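Local coordinates for Lin2634 protein (Listeria innocua, PDB 3MZO) that probably acts as a metal-dependent HD-domain phosphohydrolase of the YfbR-like 5'-deoxynucleotidase family, with calcium ions bound at its metal site, at residues H68-S71 with E72-I75; S94-E97 with E98-K102; Y117-L120 with L121-G124. All coordinates share one frame; numbering follows the deposited sequence.

Interaction 1: H68-S71 with E72-I75; sequences HDYS and ELFI. With CA (calcium ion), chain M; CA (calcium ion), chain K.
In the HD metal site of this protein, the carboxylates of Asp69 and Glu72 run side by side one short turn apart, their planes 47° apart. Asp69 OD1 approaches Glu72 OE2 to 3.1 Å. Two acceptors this close would repel, and the nearby calcium ions, the waters and Lys79, which forms a salt bridge with Glu72 OE2, probably offset it. Asp69 spends one oxygen on each calcium ion: OD2 binds the chain K ion at 2.4 Å, OD1 the chain M ion. His68 also serves both, with NE2 toward the chain K ion, which lies in the ring plane at the edge, and its backbone O toward the chain M ion. Glu72 has no direct bond to either ion here; its OE2 accepts from a water, at 2.6 Å, that binds the chain M ion, while another water donates to both Asp69 OD2 and Glu72 OE1.

The backbone runs on as a 3-10 turn, with Glu72 N donating to Asp69 O and Leu73 N to Tyr70 O. Ser71 O accepts from both Phe74 N, at 3.0 Å, and Ile75 N, at 3.1 Å. The same oxygen sits 3.4 Å above one face of the Phe74 ring, toward the rim, and Ser71 CA makes a CH-pi contact there. Leu73 CD1 meets Tyr70 OH at 3.4 Å, and that hydroxyl is hydrogen-bonded to Ser10. With His34 and Asp138 completing the chain K site, the arrangement is the H...HD...D metal centre characteristic of HD-domain proteins.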
ATOM      1  N   HIS B  68     -19.289 -14.374 -12.616  1.00 27.65           N
ATOM      2  CA  HIS B  68     -19.138 -13.761 -13.939  1.00 25.49           C
ATOM      3  C   HIS B  68     -17.742 -13.217 -14.206  1.00 29.89           C
ATOM      4  O   HIS B  68     -17.369 -13.175 -15.345  1.00 27.86           O
ATOM      5  CB  HIS B  68     -20.173 -12.663 -14.211  1.00 28.62           C
ATOM      6  CG  HIS B  68     -19.889 -11.345 -13.554  1.00 25.35           C
ATOM      7  ND1 HIS B  68     -20.095 -11.121 -12.217  1.00 28.29           N
ATOM      8  CD2 HIS B  68     -19.516 -10.157 -14.076  1.00 27.12           C
ATOM      9  CE1 HIS B  68     -19.791  -9.868 -11.925  1.00 30.13           C
ATOM     10  NE2 HIS B  68     -19.433  -9.260 -13.037  1.00 32.20           N
ATOM     11  N   ASP B  69     -16.986 -12.837 -13.177  1.00 26.02           N
ATOM     12  CA  ASP B  69     -15.627 -12.320 -13.386  1.00 27.53           C
ATOM     13  C   ASP B  69     -14.492 -13.190 -12.825  1.00 26.64           C
ATOM     14  O   ASP B  69     -13.339 -12.763 -12.765  1.00 26.33           O
ATOM     15  CB  ASP B  69     -15.535 -10.882 -12.849  1.00 28.19           C
ATOM     16  CG  ASP B  69     -16.040  -9.845 -13.844  1.00 29.57           C
ATOM     17  OD1 ASP B  69     -16.207 -10.175 -14.999  1.00 26.58           O
ATOM     18  OD2 ASP B  69     -16.213  -8.666 -13.499  1.00 30.87           O
ATOM     19  N   TYR B  70     -14.801 -14.429 -12.469  1.00 27.31           N
ATOM     20  CA  TYR B  70     -13.812 -15.371 -11.998  1.00 28.09           C
ATOM     21  C   TYR B  70     -12.653 -15.503 -13.012  1.00 29.77           C
ATOM     22  O   TYR B  70     -11.494 -15.607 -12.620  1.00 30.32           O
ATOM     23  CB  TYR B  70     -14.472 -16.737 -11.703  1.00 30.01           C
ATOM     24  CG  TYR B  70     -13.477 -17.751 -11.219  1.00 28.47           C
ATOM     25  CD1 TYR B  70     -13.027 -17.738  -9.914  1.00 26.84           C
ATOM     26  CD2 TYR B  70     -12.943 -18.696 -12.089  1.00 29.06           C
ATOM     27  CE1 TYR B  70     -12.079 -18.630  -9.471  1.00 26.04           C
ATOM     28  CE2 TYR B  70     -11.988 -19.604 -11.653  1.00 35.04           C
ATOM     29  CZ  TYR B  70     -11.567 -19.573 -10.342  1.00 27.63           C
ATOM     30  OH  TYR B  70     -10.600 -20.448  -9.916  1.00 28.88           O
ATOM     31  N   SER B  71     -12.958 -15.436 -14.304  1.00 30.45           N
ATOM     32  CA  SER B  71     -11.929 -15.568 -15.357  1.00 32.15           C
ATOM     33  C   SER B  71     -10.883 -14.470 -15.365  1.00 33.32           C
ATOM     34  O   SER B  71      -9.810 -14.619 -16.015  1.00 34.03           O
ATOM     35  CB  SER B  71     -12.580 -15.666 -16.748  1.00 32.29           C
ATOM     36  OG  SER B  71     -13.455 -14.584 -17.012  1.00 38.35           O
ATOM     37  N   GLU B  72     -11.160 -13.366 -14.668  1.00 31.84           N
ATOM     38  CA  GLU B  72     -10.160 -12.304 -14.548  1.00 33.99           C
ATOM     39  C   GLU B  72      -8.899 -12.780 -13.798  1.00 36.24           C
ATOM     40  O   GLU B  72      -7.852 -12.109 -13.820  1.00 32.88           O
ATOM     41  CB  GLU B  72     -10.773 -10.992 -14.031  1.00 34.27           C
ATOM     42  CG  GLU B  72     -11.485 -10.237 -15.183  1.00 41.05           C
ATOM     43  CD  GLU B  72     -12.324  -9.033 -14.751  1.00 48.93           C
ATOM     44  OE1 GLU B  72     -11.862  -8.239 -13.909  1.00 47.93           O
ATOM     45  OE2 GLU B  72     -13.442  -8.857 -15.294  1.00 45.03           O
ATOM     46  N   LEU B  73      -8.978 -13.973 -13.202  1.00 33.13           N
ATOM     47  CA  LEU B  73      -7.817 -14.601 -12.584  1.00 37.15           C
ATOM     48  C   LEU B  73      -6.687 -14.808 -13.579  1.00 40.40           C
ATOM     49  O   LEU B  73      -5.517 -14.764 -13.188  1.00 40.75           O
ATOM     50  CB  LEU B  73      -8.161 -15.976 -12.036  1.00 38.10           C
ATOM     51  CG  LEU B  73      -8.275 -16.206 -10.556  1.00 41.25           C
ATOM     52  CD1 LEU B  73      -8.651 -17.676 -10.406  1.00 45.44           C
ATOM     53  CD2 LEU B  73      -6.993 -15.918  -9.841  1.00 42.68           C
ATOM     54  N   PHE B  74      -7.037 -15.057 -14.842  1.00 42.26           N
ATOM     55  CA  PHE B  74      -6.036 -15.378 -15.889  1.00 45.31           C
ATOM     56  C   PHE B  74      -6.078 -14.502 -17.165  1.00 45.73           C
ATOM     57  O   PHE B  74      -5.122 -14.503 -17.935  1.00 46.85           O
ATOM     58  CB  PHE B  74      -6.062 -16.878 -16.251  1.00 46.87           C
ATOM     59  CG  PHE B  74      -7.432 -17.497 -16.274  1.00 44.59           C
ATOM     60  CD1 PHE B  74      -8.263 -17.346 -17.365  1.00 44.45           C
ATOM     61  CD2 PHE B  74      -7.863 -18.278 -15.217  1.00 48.91           C
ATOM     62  CE1 PHE B  74      -9.515 -17.940 -17.386  1.00 48.15           C
ATOM     63  CE2 PHE B  74      -9.123 -18.876 -15.224  1.00 45.95           C
ATOM     64  CZ  PHE B  74      -9.951 -18.705 -16.303  1.00 47.84           C
ATOM     65  N   ILE B  75      -7.154 -13.751 -17.383  1.00 43.91           N
ATOM     66  CA  ILE B  75      -7.189 -12.795 -18.481  1.00 45.98           C
ATOM     67  C   ILE B  75      -8.049 -11.575 -18.119  1.00 46.19           C
ATOM     68  O   ILE B  75      -9.224 -11.710 -17.752  1.00 42.60           O
ATOM     69  CB  ILE B  75      -7.681 -13.464 -19.783  1.00 47.21           C
ATOM     70  CG1 ILE B  75      -7.750 -12.420 -20.916  1.00 50.79           C
ATOM     71  CG2 ILE B  75      -9.014 -14.209 -19.523  1.00 47.06           C
ATOM     72  CD1 ILE B  75      -7.822 -12.980 -22.318  1.00 53.86           C
TER
HETATM   73 CA    CA M 310     -16.521 -11.504 -17.084  1.00 41.70          CA
HETATM   74 CA    CA K 302     -17.952  -7.349 -14.573  1.00 66.66          CA
HETATM   75  O   HOH W   1     -14.171  -7.226 -12.591  1.00 29.04           O
HETATM   76  O   HOH W   2     -17.704  -8.772 -16.777  1.00 46.06           O
HETATM   77  O   HOH W   3     -15.857 -13.504 -17.678  1.00 45.97           O
HETATM   78  O   HOH W   4     -14.310 -10.352 -17.301  1.00 44.12           O
HETATM   79  O   HOH W   5     -19.002 -11.576 -17.824  1.00 39.59           O

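Interaction 2: S94-E97 with E98-K102; sequences SEVE and ESMTK
Glu97 and Thr101 lie alongside each other on helix 87-108, both side chains pointing the same way, and the geometry of their ends shows how a carboxylate is drawn back onto its own helix. CG of Glu97 is anti to the backbone N (chi1 -173°), but the chain then bends sharply at chi2, -95°, and this brings OE2 to 2.7 Å from Thr101 OG1. The hydroxyl oxygen OG1 is also 3.0 Å from Glu97 O. Its single proton can serve either oxygen, and the distances do not settle which. Glu97 O has a firm donor in any case, Thr101 N at 2.9 Å.

A second pair, Val96 and selenomethionine Met100, is likewise side by side and codirectional. Val96 CG1 touches Met100 SE at 3.5 Å, and CG of Met100 passes 3.2 Å from Val96 O. Beneath them Met100 N donates to Val96 O. Ser99 supplies a weaker echo of the Thr101 geometry, its OG giving a weak bond to Glu95 O, which already accepts from Ser99 N.

These are i to i+4 pairs of one alpha-helix, 87-108, set against different neighbours. Val96 and Met100 meet Met92 and Ile78 of a second subunit at the interface, whereas Glu97 and Thr101 turn to the metal-binding loop with Ser71 and Phe74, the Glu97 side chain about 5 Å from a bound calcium ion of the HD site.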
ATOM      1  N   SER B  94     -12.772 -12.033 -26.108  1.00 55.69           N
ATOM      2  CA  SER B  94     -13.786 -12.969 -25.581  1.00 56.89           C
ATOM      3  C   SER B  94     -13.492 -14.422 -25.951  1.00 56.50           C
ATOM      4  O   SER B  94     -13.723 -15.324 -25.148  1.00 55.33           O
ATOM      5  CB  SER B  94     -15.193 -12.617 -26.077  1.00 56.64           C
ATOM      6  OG  SER B  94     -15.686 -11.486 -25.405  1.00 61.10           O
ATOM      7  N   GLU B  95     -13.015 -14.635 -27.172  1.00 54.85           N
ATOM      8  CA  GLU B  95     -12.648 -15.968 -27.618  1.00 56.01           C
ATOM      9  C   GLU B  95     -11.480 -16.509 -26.806  1.00 53.84           C
ATOM     10  O   GLU B  95     -11.499 -17.671 -26.408  1.00 52.77           O
ATOM     11  CB  GLU B  95     -12.243 -15.964 -29.084  1.00 57.77           C
ATOM     12  CG  GLU B  95     -13.355 -15.807 -30.076  1.00 64.42           C
ATOM     13  CD  GLU B  95     -12.831 -15.870 -31.518  1.00 72.23           C
ATOM     14  OE1 GLU B  95     -12.157 -16.871 -31.896  1.00 68.34           O
ATOM     15  OE2 GLU B  95     -13.086 -14.904 -32.267  1.00 81.33           O
ATOM     16  N   VAL B  96     -10.455 -15.676 -26.586  1.00 51.57           N
ATOM     17  CA  VAL B  96      -9.301 -16.084 -25.775  1.00 51.00           C
ATOM     18  C   VAL B  96      -9.759 -16.462 -24.359  1.00 51.35           C
ATOM     19  O   VAL B  96      -9.380 -17.514 -23.841  1.00 50.59           O
ATOM     20  CB  VAL B  96      -8.179 -14.991 -25.703  1.00 50.38           C
ATOM     21  CG1 VAL B  96      -7.201 -15.283 -24.539  1.00 48.65           C
ATOM     22  CG2 VAL B  96      -7.430 -14.884 -27.030  1.00 48.54           C
ATOM     23  N   GLU B  97     -10.574 -15.599 -23.749  1.00 50.40           N
ATOM     24  CA  GLU B  97     -11.114 -15.859 -22.427  1.00 51.64           C
ATOM     25  C   GLU B  97     -11.852 -17.201 -22.379  1.00 50.43           C
ATOM     26  O   GLU B  97     -11.632 -17.993 -21.463  1.00 47.52           O
ATOM     27  CB  GLU B  97     -12.043 -14.721 -21.983  1.00 51.74           C
ATOM     28  CG  GLU B  97     -12.516 -14.838 -20.531  1.00 56.85           C
ATOM     29  CD  GLU B  97     -13.873 -15.526 -20.405  1.00 66.78           C
ATOM     30  OE1 GLU B  97     -14.863 -14.953 -20.910  1.00 72.29           O
ATOM     31  OE2 GLU B  97     -13.948 -16.628 -19.802  1.00 64.95           O
ATOM     32  N   GLU B  98     -12.712 -17.450 -23.363  1.00 50.99           N
ATOM     33  CA  GLU B  98     -13.513 -18.679 -23.387  1.00 53.16           C
ATOM     34  C   GLU B  98     -12.610 -19.921 -23.420  1.00 52.73           C
ATOM     35  O   GLU B  98     -12.814 -20.869 -22.658  1.00 50.96           O
ATOM     36  CB  GLU B  98     -14.475 -18.677 -24.581  1.00 55.44           C
ATOM     37  CG  GLU B  98     -15.483 -19.844 -24.594  1.00 62.22           C
ATOM     38  CD  GLU B  98     -16.380 -19.882 -25.840  1.00 72.80           C
ATOM     39  OE1 GLU B  98     -16.638 -18.824 -26.465  1.00 76.57           O
ATOM     40  OE2 GLU B  98     -16.847 -20.986 -26.187  1.00 77.54           O
ATOM     41  N   SER B  99     -11.597 -19.898 -24.284  1.00 52.07           N
ATOM     42  CA  SER B  99     -10.678 -21.024 -24.406  1.00 51.91           C
ATOM     43  C   SER B  99      -9.858 -21.207 -23.155  1.00 50.38           C
ATOM     44  O   SER B  99      -9.643 -22.332 -22.699  1.00 50.39           O
ATOM     45  CB  SER B  99      -9.734 -20.836 -25.592  1.00 53.33           C
ATOM     46  OG  SER B  99     -10.488 -20.804 -26.786  1.00 56.51           O
HETATM   47  N   MSE B 100      -9.381 -20.100 -22.605  1.00 47.97           N
HETATM   48  CA  MSE B 100      -8.541 -20.176 -21.421  1.00 48.01           C
HETATM   49  C   MSE B 100      -9.316 -20.757 -20.234  1.00 47.13           C
HETATM   50  O   MSE B 100      -8.753 -21.560 -19.465  1.00 47.04           O
HETATM   51  CB  MSE B 100      -7.946 -18.809 -21.079  1.00 47.86           C
HETATM   52  CG  MSE B 100      -6.886 -18.368 -22.046  1.00 45.88           C
HETATM   53 SE   MSE B 100      -6.108 -16.662 -21.504  0.75 47.52          SE
HETATM   54  CE  MSE B 100      -4.959 -17.177 -20.001  1.00 30.88           C
ATOM     55  N   THR B 101     -10.597 -20.380 -20.116  1.00 44.58           N
ATOM     56  CA  THR B 101     -11.479 -20.903 -19.057  1.00 44.51           C
ATOM     57  C   THR B 101     -11.695 -22.410 -19.224  1.00 43.35           C
ATOM     58  O   THR B 101     -11.638 -23.143 -18.250  1.00 41.25           O
ATOM     59  CB  THR B 101     -12.868 -20.174 -18.987  1.00 43.90           C
ATOM     60  OG1 THR B 101     -12.673 -18.776 -18.742  1.00 42.99           O
ATOM     61  CG2 THR B 101     -13.706 -20.735 -17.873  1.00 39.93           C
ATOM     62  N   LYS B 102     -11.907 -22.858 -20.458  1.00 43.97           N
ATOM     63  CA  LYS B 102     -12.058 -24.283 -20.757  1.00 46.18           C
ATOM     64  C   LYS B 102     -10.791 -25.075 -20.331  1.00 46.70           C
ATOM     65  O   LYS B 102     -10.886 -26.154 -19.722  1.00 45.92           O
ATOM     66  CB  LYS B 102     -12.365 -24.475 -22.257  1.00 47.18           C
ATOM     67  CG  LYS B 102     -12.454 -25.932 -22.743  1.00 50.47           C
TER

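Interaction 3: Y117-L120 with L121-G124; sequences YRHL and LKEG
Lys122 reaches back across His119 and Arg118 of helix 114-121, and its side chain can be followed atom by atom. CB lies 3.5 Å from Arg118 O. CG sits between the backbone N and the carbonyl carbon (chi1 76°), which directs the chain toward His119, and CG comes 3.5 Å from His119 O. From there the chain is fully extended: CD remains near the same carbonyl, CE draws level with His119 ND1 at 3.8 Å, and NZ ends 3.7 Å from ND1. The His119 and Lys122 side chains cross at a slant. The far nitrogen of the imidazole, NE2, is hydrogen-bonded to Glu63 of helix 58-67, which probably helps set the ring's orientation.

Leu121 turns the other way. Its N donates to Tyr117 O at 2.9 Å, with a rather bent N-H...O angle of 137°, and its CB and CG lie within 3.4 Å of that oxygen. CD1 approaches the edge of the Tyr117 ring near its plane, while Leu120 CD1 rests 3.6 Å above one face, offset toward the rim. Phe44 of a third subunit packs against Tyr117. A water bridges Leu120 O and Lys122 O, donating at 2.7 Å to each.

Between these two segments the hydrogen bonding is thus one clear backbone bond and a bridging water. Lys122 NZ and His119 ND1 stay too far apart for a hydrogen bond, which implies that the approach of the two side chains rests largely on the lysine's methylenes, laid along the carbonyls and the imidazole.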
ATOM      1  N   TYR B 117     -18.519 -26.796 -13.128  1.00 34.21           N
ATOM      2  CA  TYR B 117     -17.681 -25.605 -13.320  1.00 32.98           C
ATOM      3  C   TYR B 117     -17.687 -25.035 -14.754  1.00 33.38           C
ATOM      4  O   TYR B 117     -17.630 -23.812 -14.925  1.00 31.42           O
ATOM      5  CB  TYR B 117     -16.276 -25.793 -12.686  1.00 34.32           C
ATOM      6  CG  TYR B 117     -16.444 -25.591 -11.195  1.00 35.05           C
ATOM      7  CD1 TYR B 117     -16.772 -26.663 -10.357  1.00 34.00           C
ATOM      8  CD2 TYR B 117     -16.423 -24.292 -10.630  1.00 37.77           C
ATOM      9  CE1 TYR B 117     -17.024 -26.462  -9.000  1.00 40.32           C
ATOM     10  CE2 TYR B 117     -16.665 -24.078  -9.249  1.00 32.97           C
ATOM     11  CZ  TYR B 117     -16.985 -25.167  -8.447  1.00 39.67           C
ATOM     12  OH  TYR B 117     -17.260 -25.003  -7.107  1.00 41.68           O
ATOM     13  N   ARG B 118     -17.804 -25.887 -15.775  1.00 34.48           N
ATOM     14  CA  ARG B 118     -18.051 -25.395 -17.148  1.00 36.27           C
ATOM     15  C   ARG B 118     -19.368 -24.603 -17.222  1.00 34.58           C
ATOM     16  O   ARG B 118     -19.450 -23.536 -17.839  1.00 35.55           O
ATOM     17  CB  ARG B 118     -18.072 -26.538 -18.178  1.00 38.59           C
ATOM     18  CG  ARG B 118     -16.679 -27.037 -18.517  1.00 41.61           C
ATOM     19  CD  ARG B 118     -16.616 -28.023 -19.688  1.00 41.94           C
ATOM     20  NE  ARG B 118     -15.584 -29.020 -19.389  1.00 48.51           N
ATOM     21  CZ  ARG B 118     -14.259 -28.794 -19.356  1.00 53.56           C
ATOM     22  NH1 ARG B 118     -13.736 -27.597 -19.654  1.00 48.11           N
ATOM     23  NH2 ARG B 118     -13.433 -29.792 -19.044  1.00 50.52           N
ATOM     24  N   HIS B 119     -20.391 -25.115 -16.575  1.00 33.96           N
ATOM     25  CA  HIS B 119     -21.646 -24.392 -16.498  1.00 34.29           C
ATOM     26  C   HIS B 119     -21.535 -23.081 -15.685  1.00 34.17           C
ATOM     27  O   HIS B 119     -22.042 -22.031 -16.089  1.00 32.34           O
ATOM     28  CB  HIS B 119     -22.718 -25.283 -15.885  1.00 34.22           C
ATOM     29  CG  HIS B 119     -23.981 -24.551 -15.585  1.00 38.26           C
ATOM     30  ND1 HIS B 119     -24.877 -24.187 -16.571  1.00 43.07           N
ATOM     31  CD2 HIS B 119     -24.488 -24.080 -14.416  1.00 39.69           C
ATOM     32  CE1 HIS B 119     -25.888 -23.532 -16.018  1.00 45.56           C
ATOM     33  NE2 HIS B 119     -25.682 -23.466 -14.712  1.00 37.97           N
ATOM     34  N   LEU B 120     -20.888 -23.156 -14.523  1.00 32.99           N
ATOM     35  CA  LEU B 120     -20.759 -22.005 -13.653  1.00 32.83           C
ATOM     36  C   LEU B 120     -19.954 -20.874 -14.276  1.00 33.21           C
ATOM     37  O   LEU B 120     -20.236 -19.716 -14.010  1.00 32.80           O
ATOM     38  CB  LEU B 120     -20.128 -22.414 -12.306  1.00 31.26           C
ATOM     39  CG  LEU B 120     -20.967 -23.288 -11.360  1.00 33.20           C
ATOM     40  CD1 LEU B 120     -20.198 -23.595 -10.052  1.00 30.11           C
ATOM     41  CD2 LEU B 120     -22.290 -22.612 -11.043  1.00 30.46           C
ATOM     42  N   LEU B 121     -18.970 -21.208 -15.110  1.00 34.74           N
ATOM     43  CA  LEU B 121     -18.009 -20.226 -15.623  1.00 35.46           C
ATOM     44  C   LEU B 121     -18.183 -19.888 -17.104  1.00 38.44           C
ATOM     45  O   LEU B 121     -17.366 -19.171 -17.668  1.00 40.60           O
ATOM     46  CB  LEU B 121     -16.580 -20.725 -15.377  1.00 37.45           C
ATOM     47  CG  LEU B 121     -16.215 -20.949 -13.902  1.00 37.54           C
ATOM     48  CD1 LEU B 121     -14.820 -21.562 -13.812  1.00 33.38           C
ATOM     49  CD2 LEU B 121     -16.286 -19.626 -13.155  1.00 37.64           C
ATOM     50  N   LYS B 122     -19.247 -20.371 -17.739  1.00 37.56           N
ATOM     51  CA  LYS B 122     -19.565 -19.919 -19.094  1.00 37.78           C
ATOM     52  C   LYS B 122     -20.159 -18.517 -19.013  1.00 36.70           C
ATOM     53  O   LYS B 122     -20.600 -18.091 -17.939  1.00 34.39           O
ATOM     54  CB  LYS B 122     -20.573 -20.859 -19.768  1.00 37.33           C
ATOM     55  CG  LYS B 122     -22.009 -20.704 -19.275  1.00 41.03           C
ATOM     56  CD  LYS B 122     -22.901 -21.733 -19.951  1.00 43.56           C
ATOM     57  CE  LYS B 122     -24.314 -21.669 -19.425  1.00 44.18           C
ATOM     58  NZ  LYS B 122     -25.082 -22.821 -19.962  1.00 47.21           N
ATOM     59  N   GLU B 123     -20.179 -17.819 -20.154  1.00 36.04           N
ATOM     60  CA  GLU B 123     -20.830 -16.500 -20.300  1.00 37.96           C
ATOM     61  C   GLU B 123     -22.233 -16.494 -19.661  1.00 37.68           C
ATOM     62  O   GLU B 123     -23.069 -17.347 -19.973  1.00 37.90           O
ATOM     63  CB  GLU B 123     -20.951 -16.134 -21.800  1.00 40.36           C
ATOM     64  CG  GLU B 123     -21.491 -14.710 -22.107  1.00 41.83           C
ATOM     65  CD  GLU B 123     -20.772 -13.579 -21.334  1.00 45.99           C
ATOM     66  OE1 GLU B 123     -19.565 -13.345 -21.565  1.00 50.58           O
ATOM     67  OE2 GLU B 123     -21.430 -12.904 -20.509  1.00 40.09           O
ATOM     68  N   GLY B 124     -22.466 -15.554 -18.759  1.00 34.49           N
ATOM     69  CA  GLY B 124     -23.733 -15.469 -18.055  1.00 34.74           C
ATOM     70  C   GLY B 124     -24.749 -14.535 -18.687  1.00 33.73           C
ATOM     71  O   GLY B 124     -25.947 -14.667 -18.428  1.00 34.60           O
TER
HETATM   72  O   HOH W   6     -21.808 -18.055 -15.497  1.00 42.08           O

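From the N terminus, helix 58-67 leads into interaction 1, which folds the 68-75 segment into a short turn before the chain reaches helix 87-108, home of interaction 2; interaction 3 then lies at helix 114-121 and the loop after it. All three are local and in series, so none nests or crosses another. They meet through space, with centres 10 to 11 Å apart. Interaction 1 packs on interaction 2 where Ile75 CD1 meets Val96 CG1 at 3.3 Å, and on interaction 3 where Tyr70 CD2 meets Leu121 CD2. Lys102 O and Arg118 NH1, a probable hydrogen bond, join the latter two, linking successive helices beside the metal-binding turn.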